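Local structure of virulence associated protein VapB (Rhodococcus equi, 4CV7) at residues E3-A15 / A45-R57. The protein is a plasmid-encoded virulence-associated protein that probably contributes to pathogenicity, though its molecular function is unknown; its core is an eight-stranded antiparallel beta-barrel. Numbering follows the deposited sequence.
Sequences EQQYDVHGNVISA and AFWGTLFTSDLQR
Q4 with T52, Y6 with L50, V8 with G48 and G10 with F46 form four successive hydrogen-bonded pairs through which strand 4-14 runs antiparallel to strand 42-52. Each pair exchanges two backbone bonds, V8 N reaching G48 O at 2.9 Å. Between them lie non-hydrogen-bonded pairs, where CA-H...O contacts such as Q5 CA to L50 O add to the cohesion.

Apolar packing fills the face bearing V8, F46 and L50, which is turned into the barrel. With F46 CG between its own backbone N and carbonyl carbon (chi1 62°), the ring swings over G10, whose CA makes a CH-pi contact 3.9 Å from the ring centroid. At the next inward position, V8 CG1 packs against L50 CB at 3.6 Å, and I89 of strand 85-91 touches both residues. The Y6 ring continues the row, its CE1 3.9 Å from T52 CG2 and its CZ near L55 CD2.

The outward face, with Q5, T49 and F51, mixes polar and apolar side chains. The extended Q5 chain runs alongside the F51 ring in the same direction, Q5 CG 3.6 Å from F51 CD2, with amide and ring planes 51° apart. T49 CG2 sits over one face of that ring, which also stacks with H88.

Water links the strand ends: one molecule, in the plane of the Y6 ring, joins Y6 OH (2.8 Å) to T52 O and L55 N, while another bridges E3 OE2 and S53 N.

Paired amides thus join the first and fourth strands and close the Greek-key barrel; apolar groups seal its interior, Q5, T49 and F51 dress its outer face, and waters bridge where strand 4-14 begins and strand 42-52 turns toward helix 55-61.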
ATOM      1  N   GLU A   3     -14.900   1.330  10.615  1.00 34.92           N
ATOM      2  CA  GLU A   3     -13.824   1.933   9.797  1.00 31.22           C
ATOM      3  C   GLU A   3     -14.115   3.352   9.277  1.00 28.62           C
ATOM      4  O   GLU A   3     -15.090   3.581   8.604  1.00 33.10           O
ATOM      5  CB  GLU A   3     -13.425   0.999   8.654  1.00 34.40           C
ATOM      6  CG  GLU A   3     -12.640  -0.184   9.217  1.00 37.86           C
ATOM      7  CD  GLU A   3     -12.074  -1.105   8.208  1.00 44.38           C
ATOM      8  OE1 GLU A   3     -12.673  -1.223   7.109  1.00 43.37           O
ATOM      9  OE2 GLU A   3     -11.076  -1.799   8.585  1.00 48.05           O
ATOM     10  N   GLN A   4     -13.173   4.275   9.505  1.00 23.67           N
ATOM     11  CA  GLN A   4     -13.196   5.562   8.809  1.00 23.80           C
ATOM     12  C   GLN A   4     -12.591   5.409   7.420  1.00 20.72           C
ATOM     13  O   GLN A   4     -11.756   4.503   7.232  1.00 18.74           O
ATOM     14  CB  GLN A   4     -12.468   6.617   9.614  1.00 27.37           C
ATOM     15  CG  GLN A   4     -13.212   6.939  10.848  1.00 34.27           C
ATOM     16  CD  GLN A   4     -12.786   8.306  11.368  1.00 40.79           C
ATOM     17  OE1 GLN A   4     -12.790   9.316  10.630  1.00 48.55           O
ATOM     18  NE2 GLN A   4     -12.349   8.332  12.596  1.00 45.59           N
ATOM     19  N   GLN A   5     -13.026   6.240   6.489  1.00 20.73           N
ATOM     20  CA  GLN A   5     -12.542   6.271   5.133  1.00 19.44           C
ATOM     21  C   GLN A   5     -11.831   7.542   4.835  1.00 19.16           C
ATOM     22  O   GLN A   5     -12.287   8.618   5.160  1.00 21.40           O
ATOM     23  CB  GLN A   5     -13.701   6.144   4.157  1.00 22.67           C
ATOM     24  CG  GLN A   5     -14.413   4.815   4.297  1.00 25.38           C
ATOM     25  CD  GLN A   5     -15.579   4.682   3.392  1.00 30.60           C
ATOM     26  OE1 GLN A   5     -15.650   5.254   2.324  1.00 33.29           O
ATOM     27  NE2 GLN A   5     -16.447   3.813   3.790  1.00 34.77           N
ATOM     28  N   TYR A   6     -10.843   7.432   3.995  1.00 17.60           N
ATOM     29  CA  TYR A   6      -9.997   8.533   3.565  1.00 18.62           C
ATOM     30  C   TYR A   6      -9.626   8.389   2.126  1.00 19.25           C
ATOM     31  O   TYR A   6      -9.153   7.311   1.753  1.00 18.27           O
ATOM     32  CB  TYR A   6      -8.735   8.637   4.414  1.00 18.65           C
ATOM     33  CG  TYR A   6      -8.935   8.586   5.949  1.00 19.00           C
ATOM     34  CD1 TYR A   6      -9.032   7.355   6.560  1.00 18.68           C
ATOM     35  CD2 TYR A   6      -9.071   9.706   6.701  1.00 20.80           C
ATOM     36  CE1 TYR A   6      -9.253   7.256   7.926  1.00 19.66           C
ATOM     37  CE2 TYR A   6      -9.193   9.654   8.086  1.00 22.10           C
ATOM     38  CZ  TYR A   6      -9.280   8.381   8.706  1.00 20.57           C
ATOM     39  OH  TYR A   6      -9.464   8.299  10.057  1.00 23.94           O
ATOM     40  N   ASP A   7      -9.615   9.477   1.355  1.00 22.38           N
ATOM     41  CA  ASP A   7      -9.161   9.442   0.002  1.00 21.40           C
ATOM     42  C   ASP A   7      -7.663   9.302   0.002  1.00 22.43           C
ATOM     43  O   ASP A   7      -6.971  10.014   0.770  1.00 24.61           O
ATOM     44  CB  ASP A   7      -9.538  10.775  -0.690  1.00 25.07           C
ATOM     45  CG  ASP A   7     -10.992  10.886  -1.035  1.00 28.26           C
ATOM     46  OD1 ASP A   7     -11.742   9.908  -1.060  1.00 30.65           O
ATOM     47  OD2 ASP A   7     -11.303  12.035  -1.414  1.00 35.30           O
ATOM     48  N   VAL A   8      -7.086   8.459  -0.844  1.00 20.46           N
ATOM     49  CA  VAL A   8      -5.641   8.365  -0.948  1.00 19.16           C
ATOM     50  C   VAL A   8      -5.252   8.222  -2.415  1.00 17.94           C
ATOM     51  O   VAL A   8      -6.125   7.960  -3.248  1.00 20.46           O
ATOM     52  CB  VAL A   8      -5.059   7.143  -0.209  1.00 20.47           C
ATOM     53  CG1 VAL A   8      -5.283   7.278   1.311  1.00 23.31           C
ATOM     54  CG2 VAL A   8      -5.602   5.822  -0.749  1.00 21.95           C
ATOM     55  N   HIS A   9      -3.994   8.433  -2.708  1.00 17.10           N
ATOM     56  CA  HIS A   9      -3.482   8.147  -4.055  1.00 17.59           C
ATOM     57  C   HIS A   9      -2.089   7.630  -3.879  1.00 17.09           C
ATOM     58  O   HIS A   9      -1.486   7.739  -2.787  1.00 17.75           O
ATOM     59  CB  HIS A   9      -3.525   9.359  -4.974  1.00 20.10           C
ATOM     60  CG  HIS A   9      -2.666  10.501  -4.504  1.00 21.70           C
ATOM     61  ND1 HIS A   9      -3.090  11.405  -3.545  1.00 24.06           N
ATOM     62  CD2 HIS A   9      -1.425  10.928  -4.883  1.00 23.79           C
ATOM     63  CE1 HIS A   9      -2.150  12.324  -3.351  1.00 24.53           C
ATOM     64  NE2 HIS A   9      -1.128  12.057  -4.145  1.00 25.26           N
ATOM     65  N   GLY A  10      -1.542   7.011  -4.872  1.00 17.58           N
ATOM     66  CA  GLY A  10      -0.266   6.404  -4.791  1.00 17.91           C
ATOM     67  C   GLY A  10       0.331   6.018  -6.106  1.00 17.44           C
ATOM     68  O   GLY A  10      -0.247   6.292  -7.143  1.00 19.03           O
ATOM     69  N   ASN A  11       1.457   5.318  -6.042  1.00 17.32           N
ATOM     70  CA  ASN A  11       2.029   4.833  -7.258  1.00 18.13           C
ATOM     71  C   ASN A  11       2.847   3.564  -6.972  1.00 17.47           C
ATOM     72  O   ASN A  11       3.178   3.242  -5.815  1.00 18.79           O
ATOM     73  CB  ASN A  11       2.859   5.937  -7.947  1.00 20.49           C
ATOM     74  CG  ASN A  11       3.944   6.555  -7.054  1.00 22.07           C
ATOM     75  OD1 ASN A  11       4.802   5.861  -6.530  1.00 24.47           O
ATOM     76  ND2 ASN A  11       3.788   7.818  -6.722  1.00 24.80           N
ATOM     77  N   VAL A  12       3.186   2.865  -8.037  1.00 16.77           N
ATOM     78  CA  VAL A  12       3.963   1.646  -7.967  0.55 16.20           C
ATOM     79  C   VAL A  12       4.931   1.605  -9.137  1.00 16.56           C
ATOM     80  O   VAL A  12       4.521   1.930 -10.278  1.00 18.48           O
ATOM     81  CB  VAL A  12       3.042   0.413  -7.966  0.55 16.95           C
ATOM     82  CG1 VAL A  12       2.056   0.444  -9.136  0.55 18.46           C
ATOM     83  CG2 VAL A  12       3.789  -0.900  -7.931  0.55 17.28           C
ATOM     84  N   ILE A  13       6.147   1.146  -8.867  1.00 16.93           N
ATOM     85  CA  ILE A  13       7.105   0.863  -9.943  1.00 18.15           C
ATOM     86  C   ILE A  13       7.475  -0.584  -9.763  1.00 17.81           C
ATOM     87  O   ILE A  13       8.007  -0.942  -8.701  1.00 19.15           O
ATOM     88  CB  ILE A  13       8.347   1.767  -9.825  1.00 21.24           C
ATOM     89  CG1 ILE A  13       7.865   3.215  -9.845  1.00 24.62           C
ATOM     90  CG2 ILE A  13       9.334   1.509 -10.963  1.00 22.93           C
ATOM     91  CD1 ILE A  13       8.908   4.272  -9.759  1.00 29.86           C
ATOM     92  N   SER A  14       7.258  -1.420 -10.785  1.00 17.08           N
ATOM     93  CA  SER A  14       7.620  -2.815 -10.774  1.00 17.01           C
ATOM     94  C   SER A  14       8.818  -3.124 -11.647  1.00 16.76           C
ATOM     95  O   SER A  14       8.763  -2.762 -12.836  1.00 16.73           O
ATOM     96  CB  SER A  14       6.446  -3.643 -11.225  1.00 19.05           C
ATOM     97  OG  SER A  14       6.800  -5.058 -11.203  1.00 21.77           O
ATOM     98  N   ALA A  15       9.749  -3.932 -11.103  0.54 16.37           N
ATOM     99  CA  ALA A  15      10.759  -4.651 -11.882  0.54 17.71           C
ATOM    100  C   ALA A  15      10.478  -6.127 -12.106  0.54 19.34           C
ATOM    101  O   ALA A  15      11.394  -6.847 -12.366  0.54 20.33           O
ATOM    102  CB  ALA A  15      12.120  -4.465 -11.198  0.54 17.73           C
ATOM    103  N   ALA A  45       0.095   4.846 -11.469  1.00 24.93           N
ATOM    104  CA  ALA A  45      -0.505   5.605 -10.378  1.00 23.82           C
ATOM    105  C   ALA A  45      -1.902   5.008 -10.083  1.00 22.57           C
ATOM    106  O   ALA A  45      -2.504   4.355 -10.925  1.00 24.10           O
ATOM    107  CB  ALA A  45      -0.498   7.098 -10.630  1.00 26.45           C
ATOM    108  N   PHE A  46      -2.367   5.221  -8.852  1.00 21.03           N
ATOM    109  CA  PHE A  46      -3.650   4.763  -8.452  1.00 20.98           C
ATOM    110  C   PHE A  46      -4.322   5.769  -7.518  1.00 21.02           C
ATOM    111  O   PHE A  46      -3.672   6.546  -6.822  1.00 20.54           O
ATOM    112  CB  PHE A  46      -3.576   3.327  -7.931  1.00 20.67           C
ATOM    113  CG  PHE A  46      -2.706   3.155  -6.716  1.00 20.45           C
ATOM    114  CD1 PHE A  46      -3.183   3.463  -5.450  1.00 21.66           C
ATOM    115  CD2 PHE A  46      -1.373   2.683  -6.808  1.00 20.45           C
ATOM    116  CE1 PHE A  46      -2.395   3.304  -4.355  1.00 21.94           C
ATOM    117  CE2 PHE A  46      -0.568   2.531  -5.704  1.00 20.81           C
ATOM    118  CZ  PHE A  46      -1.103   2.828  -4.475  1.00 22.05           C
ATOM    119  N   TRP A  47      -5.663   5.689  -7.513  1.00 21.60           N
ATOM    120  CA  TRP A  47      -6.473   6.433  -6.580  1.00 21.75           C
ATOM    121  C   TRP A  47      -7.311   5.472  -5.866  1.00 21.46           C
ATOM    122  O   TRP A  47      -7.733   4.466  -6.409  1.00 23.36           O
ATOM    123  CB  TRP A  47      -7.420   7.405  -7.380  1.00 23.64           C
ATOM    124  CG  TRP A  47      -6.496   8.316  -8.013  1.00 27.73           C
ATOM    125  CD1 TRP A  47      -6.003   9.433  -7.470  1.00 28.49           C
ATOM    126  CD2 TRP A  47      -5.737   8.066  -9.202  1.00 31.43           C
ATOM    127  NE1 TRP A  47      -5.008   9.929  -8.233  1.00 31.95           N
ATOM    128  CE2 TRP A  47      -4.789   9.077  -9.292  1.00 32.26           C
ATOM    129  CE3 TRP A  47      -5.758   7.058 -10.185  1.00 33.76           C
ATOM    130  CZ2 TRP A  47      -3.862   9.145 -10.346  1.00 36.79           C
ATOM    131  CZ3 TRP A  47      -4.832   7.118 -11.244  1.00 37.07           C
ATOM    132  CH2 TRP A  47      -3.907   8.153 -11.318  1.00 37.83           C
ATOM    133  N   GLY A  48      -7.611   5.765  -4.645  1.00 18.07           N
ATOM    134  CA  GLY A  48      -8.488   4.888  -3.917  1.00 18.44           C
ATOM    135  C   GLY A  48      -8.857   5.365  -2.509  1.00 16.98           C
ATOM    136  O   GLY A  48      -8.790   6.575  -2.286  1.00 18.42           O
ATOM    137  N   THR A  49      -9.337   4.436  -1.697  1.00 16.48           N
ATOM    138  CA  THR A  49      -9.802   4.732  -0.381  1.00 16.73           C
ATOM    139  C   THR A  49      -9.041   3.927   0.620  1.00 15.79           C
ATOM    140  O   THR A  49      -8.956   2.695   0.487  1.00 14.89           O
ATOM    141  CB  THR A  49     -11.319   4.465  -0.287  1.00 18.31           C
ATOM    142  OG1 THR A  49     -11.995   5.270  -1.297  1.00 21.33           O
ATOM    143  CG2 THR A  49     -11.896   4.790   1.055  1.00 18.15           C
ATOM    144  N   LEU A  50      -8.555   4.548   1.638  1.00 15.66           N
ATOM    145  CA  LEU A  50      -8.014   3.925   2.822  1.00 15.18           C
ATOM    146  C   LEU A  50      -9.149   3.720   3.861  1.00 15.83           C
ATOM    147  O   LEU A  50      -9.840   4.713   4.193  1.00 17.14           O
ATOM    148  CB  LEU A  50      -6.904   4.816   3.442  1.00 15.60           C
ATOM    149  CG  LEU A  50      -6.367   4.372   4.813  1.00 15.58           C
ATOM    150  CD1 LEU A  50      -5.623   3.073   4.825  1.00 14.68           C
ATOM    151  CD2 LEU A  50      -5.489   5.481   5.433  1.00 16.77           C
ATOM    152  N   PHE A  51      -9.308   2.512   4.371  1.00 14.74           N
ATOM    153  CA  PHE A  51     -10.227   2.160   5.396  1.00 14.93           C
ATOM    154  C   PHE A  51      -9.431   1.787   6.614  1.00 15.07           C
ATOM    155  O   PHE A  51      -8.569   0.846   6.559  1.00 14.80           O
ATOM    156  CB  PHE A  51     -11.099   0.993   4.986  1.00 16.17           C
ATOM    157  CG  PHE A  51     -11.894   1.191   3.720  1.00 16.28           C
ATOM    158  CD1 PHE A  51     -11.280   1.081   2.512  1.00 16.88           C
ATOM    159  CD2 PHE A  51     -13.203   1.473   3.802  1.00 19.61           C
ATOM    160  CE1 PHE A  51     -12.009   1.224   1.334  1.00 18.93           C
ATOM    161  CE2 PHE A  51     -13.996   1.613   2.612  1.00 21.27           C
ATOM    162  CZ  PHE A  51     -13.329   1.468   1.399  1.00 20.21           C
ATOM    163  N   THR A  52      -9.642   2.414   7.744  1.00 14.56           N
ATOM    164  CA  THR A  52      -9.005   2.017   9.015  1.00 15.48           C
ATOM    165  C   THR A  52      -9.792   2.430  10.201  1.00 16.39           C
ATOM    166  O   THR A  52     -10.390   3.550  10.159  1.00 17.79           O
ATOM    167  CB  THR A  52      -7.559   2.518   9.124  1.00 14.47           C
ATOM    168  OG1 THR A  52      -6.993   1.998  10.333  1.00 15.38           O
ATOM    169  CG2 THR A  52      -7.471   3.963   9.111  1.00 15.53           C
ATOM    170  N   SER A  53      -9.867   1.622  11.220  1.00 17.21           N
ATOM    171  CA  SER A  53     -10.499   1.965  12.460  0.66 18.54           C
ATOM    172  C   SER A  53      -9.571   2.732  13.422  1.00 18.12           C
ATOM    173  O   SER A  53     -10.060   3.237  14.445  1.00 19.28           O
ATOM    174  CB  SER A  53     -11.056   0.729  13.104  0.66 21.24           C
ATOM    175  OG  SER A  53      -9.995  -0.136  13.426  0.66 21.88           O
ATOM    176  N   ASP A  54      -8.315   2.874  13.075  1.00 16.48           N
ATOM    177  CA  ASP A  54      -7.394   3.648  13.960  1.00 16.40           C
ATOM    178  C   ASP A  54      -6.170   4.090  13.100  1.00 14.73           C
ATOM    179  O   ASP A  54      -5.185   3.423  12.934  1.00 14.50           O
ATOM    180  CB  ASP A  54      -6.951   2.762  15.100  1.00 16.81           C
ATOM    181  CG  ASP A  54      -6.181   3.493  16.169  1.00 17.73           C
ATOM    182  OD1 ASP A  54      -5.591   4.615  15.876  1.00 17.22           O
ATOM    183  OD2 ASP A  54      -6.134   3.076  17.355  1.00 20.34           O
ATOM    184  N   LEU A  55      -6.329   5.286  12.579  1.00 15.26           N
ATOM    185  CA  LEU A  55      -5.333   5.888  11.690  1.00 14.16           C
ATOM    186  C   LEU A  55      -3.978   6.017  12.351  1.00 14.69           C
ATOM    187  O   LEU A  55      -2.966   5.673  11.765  1.00 14.55           O
ATOM    188  CB  LEU A  55      -5.910   7.231  11.160  1.00 15.05           C
ATOM    189  CG  LEU A  55      -4.980   7.877  10.092  1.00 15.10           C
ATOM    190  CD1 LEU A  55      -4.951   7.110   8.786  1.00 15.30           C
ATOM    191  CD2 LEU A  55      -5.383   9.322   9.826  1.00 16.11           C
ATOM    192  N   GLN A  56      -3.975   6.520  13.581  1.00 15.46           N
ATOM    193  CA  GLN A  56      -2.725   6.694  14.244  1.00 16.20           C
ATOM    194  C   GLN A  56      -2.012   5.377  14.491  1.00 14.62           C
ATOM    195  O   GLN A  56      -0.817   5.304  14.316  1.00 15.23           O
ATOM    196  CB  GLN A  56      -2.904   7.474  15.544  1.00 19.07           C
ATOM    197  CG  GLN A  56      -1.698   7.835  16.328  1.00 21.88           C
ATOM    198  CD  GLN A  56      -1.111   6.746  17.197  1.00 25.54           C
ATOM    199  OE1 GLN A  56      -1.817   5.799  17.597  1.00 26.61           O
ATOM    200  NE2 GLN A  56       0.162   6.960  17.657  1.00 30.13           N
ATOM    201  N   ARG A  57      -2.750   4.323  14.807  1.00 14.46           N
ATOM    202  CA  ARG A  57      -2.167   3.011  15.001  1.00 13.71           C
ATOM    203  C   ARG A  57      -1.605   2.474  13.661  1.00 13.02           C
ATOM    204  O   ARG A  57      -0.549   1.807  13.645  1.00 13.05           O
ATOM    205  CB  ARG A  57      -3.174   2.078  15.621  1.00 14.49           C
ATOM    206  CG  ARG A  57      -2.581   0.723  15.992  1.00 15.38           C
ATOM    207  CD  ARG A  57      -3.599  -0.152  16.618  1.00 17.69           C
ATOM    208  NE  ARG A  57      -3.026  -1.363  17.147  1.00 17.84           N
ATOM    209  CZ  ARG A  57      -3.631  -2.168  17.996  1.00 19.08           C
ATOM    210  NH1 ARG A  57      -4.780  -1.879  18.481  1.00 20.48           N
ATOM    211  NH2 ARG A  57      -2.916  -3.217  18.422  1.00 18.71           N
TER
HETATM  212  O   HOH W   1      -8.963  -1.042  10.222  1.00 23.69           O
HETATM  213  O   HOH W   2      -9.280   6.111  11.767  0.50 19.61           O